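Local structure of crustacyanin-C1 subunit (1I4U) at residues E109-Y112 with S113-A116. The protein binds the carotenoid astaxanthin, as a lipocalin subunit of the crustacyanin complexes that give the lobster carapace its blue colour. Numbering follows the deposited sequence.
Sequences ETDY and SNYA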
loop_
_atom_site.group_PDB
_atom_site.type_symbol
_atom_site.label_atom_id
_atom_site.label_comp_id
_atom_site.label_asym_id
_atom_site.label_seq_id
_atom_site.Cartn_x
_atom_site.Cartn_y
_atom_site.Cartn_z
ATOM N N GLU A 109 17.081 -7.762 -10.081
ATOM C CA GLU A 109 17.973 -8.715 -10.736
ATOM C C GLU A 109 17.481 -10.123 -10.369
ATOM O O GLU A 109 17.117 -10.390 -9.227
ATOM C CB GLU A 109 19.425 -8.557 -10.310
ATOM C CG GLU A 109 20.416 -9.412 -11.105
ATOM C CD GLU A 109 21.865 -9.159 -10.715
ATOM O OE1 GLU A 109 22.264 -7.993 -10.627
ATOM O OE2 GLU A 109 22.603 -10.142 -10.465
ATOM N N THR A 110 17.497 -11.005 -11.364
ATOM C CA THR A 110 17.236 -12.410 -11.117
ATOM C C THR A 110 17.903 -13.259 -12.210
ATOM O O THR A 110 18.029 -12.794 -13.342
ATOM C CB THR A 110 15.749 -12.729 -11.046
ATOM O OG1 THR A 110 15.535 -14.115 -10.711
ATOM C CG2 THR A 110 15.061 -12.499 -12.377
ATOM N N ASP A 111 18.277 -14.462 -11.850
ATOM C CA ASP A 111 18.682 -15.469 -12.841
ATOM C C ASP A 111 17.617 -16.545 -12.979
ATOM O O ASP A 111 17.909 -17.531 -13.680
ATOM C CB ASP A 111 20.055 -16.063 -12.538
ATOM C CG ASP A 111 20.059 -17.016 -11.364
ATOM O OD1 ASP A 111 19.043 -17.062 -10.650
ATOM O OD2 ASP A 111 21.102 -17.692 -11.181
ATOM N N TYR A 112 16.468 -16.436 -12.329
ATOM C CA TYR A 112 15.327 -17.321 -12.356
ATOM C C TYR A 112 15.566 -18.680 -11.684
ATOM O O TYR A 112 14.617 -19.183 -11.084
ATOM C CB TYR A 112 14.750 -17.604 -13.765
ATOM C CG TYR A 112 14.306 -16.281 -14.362
ATOM C CD1 TYR A 112 13.092 -15.754 -14.006
ATOM C CD2 TYR A 112 15.100 -15.579 -15.227
ATOM C CE1 TYR A 112 12.678 -14.555 -14.522
ATOM C CE2 TYR A 112 14.699 -14.348 -15.763
ATOM C CZ TYR A 112 13.467 -13.837 -15.399
ATOM O OH TYR A 112 12.982 -12.630 -15.877
ATOM N N SER A 113 16.747 -19.245 -11.820
ATOM C CA SER A 113 17.037 -20.573 -11.286
ATOM C C SER A 113 17.739 -20.580 -9.948
ATOM O O SER A 113 17.771 -21.679 -9.345
ATOM C CB SER A 113 17.836 -21.354 -12.313
ATOM O OG SER A 113 18.991 -20.730 -12.613
ATOM N N ASN A 114 18.301 -19.483 -9.446
ATOM C CA ASN A 114 18.985 -19.495 -8.165
ATOM C C ASN A 114 18.482 -18.393 -7.233
ATOM O O ASN A 114 18.218 -18.649 -6.054
ATOM C CB ASN A 114 20.493 -19.343 -8.338
ATOM C CG ASN A 114 21.041 -20.531 -9.100
ATOM O OD1 ASN A 114 21.269 -21.585 -8.481
ATOM N ND2 ASN A 114 21.191 -20.382 -10.383
ATOM N N TYR A 115 18.404 -17.150 -7.746
ATOM C CA TYR A 115 18.158 -16.019 -6.863
ATOM C C TYR A 115 17.290 -14.978 -7.513
ATOM O O TYR A 115 17.243 -14.882 -8.730
ATOM C CB TYR A 115 19.537 -15.409 -6.464
ATOM C CG TYR A 115 20.192 -14.647 -7.570
ATOM C CD1 TYR A 115 20.921 -15.319 -8.547
ATOM C CD2 TYR A 115 20.068 -13.270 -7.679
ATOM C CE1 TYR A 115 21.528 -14.645 -9.573
ATOM C CE2 TYR A 115 20.667 -12.599 -8.714
ATOM C CZ TYR A 115 21.387 -13.283 -9.655
ATOM O OH TYR A 115 22.008 -12.658 -10.727
ATOM N N ALA A 116 16.750 -14.101 -6.656
ATOM C CA ALA A 116 16.100 -12.882 -7.067
ATOM C C ALA A 116 16.335 -11.800 -6.006
ATOM O O ALA A 116 16.381 -12.080 -4.796
ATOM C CB ALA A 116 14.617 -13.049 -7.316
#
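The Tyr115 ring lies against the backbone and carboxylate of Asp111: Asp111 N sits over one face, offset toward the rim, and Asp111 CG comes within 3.3 Å of Tyr115 CE1, carboxylate and ring planes 45° apart. At the far end of the ring, Tyr115 OH donates to Glu109 OE2 at 2.6 Å; OE2 lies at the ring edge, near its plane, and accepts through its anti lone pair. Glu109 reaches it with an extended chain, CG anti to the backbone N (chi1 -172°). Inside the turn, Asp111 CG stands between its backbone N and carbonyl carbon (chi1 73°), which turns the carboxylate toward Asn114 and Tyr115. Tyr115 N and Asn114 N (2.8 Å) reach Asp111 OD1 from opposite faces of the carboxylate plane. Asn114 ND2 gives a hydrogen to Asp111 OD2 at 2.8 Å, that oxygen lying close to the amide plane. Thr110 OG1 works both ways, donating to Tyr115 O (2.7 Å) and accepting from Tyr112 N in an ST turn. Beyond it, Thr110 and Ala116 form an antiparallel non-hydrogen-bonded pair, their side chains on the face that meets Trp35. With an alanine at Asp111, the amides of Asn114 and Tyr115 would probably lose their shared acceptor and the Asn114 side chain be set free to turn. The contact closes the hairpin between strands 102-110 and 115-123 of the lipocalin barrel. Side-chain oxygens of Asp111 and Thr110 thus take up backbone N-H groups of the turn, and three N-H donors probably offset part of the Asp111 charge.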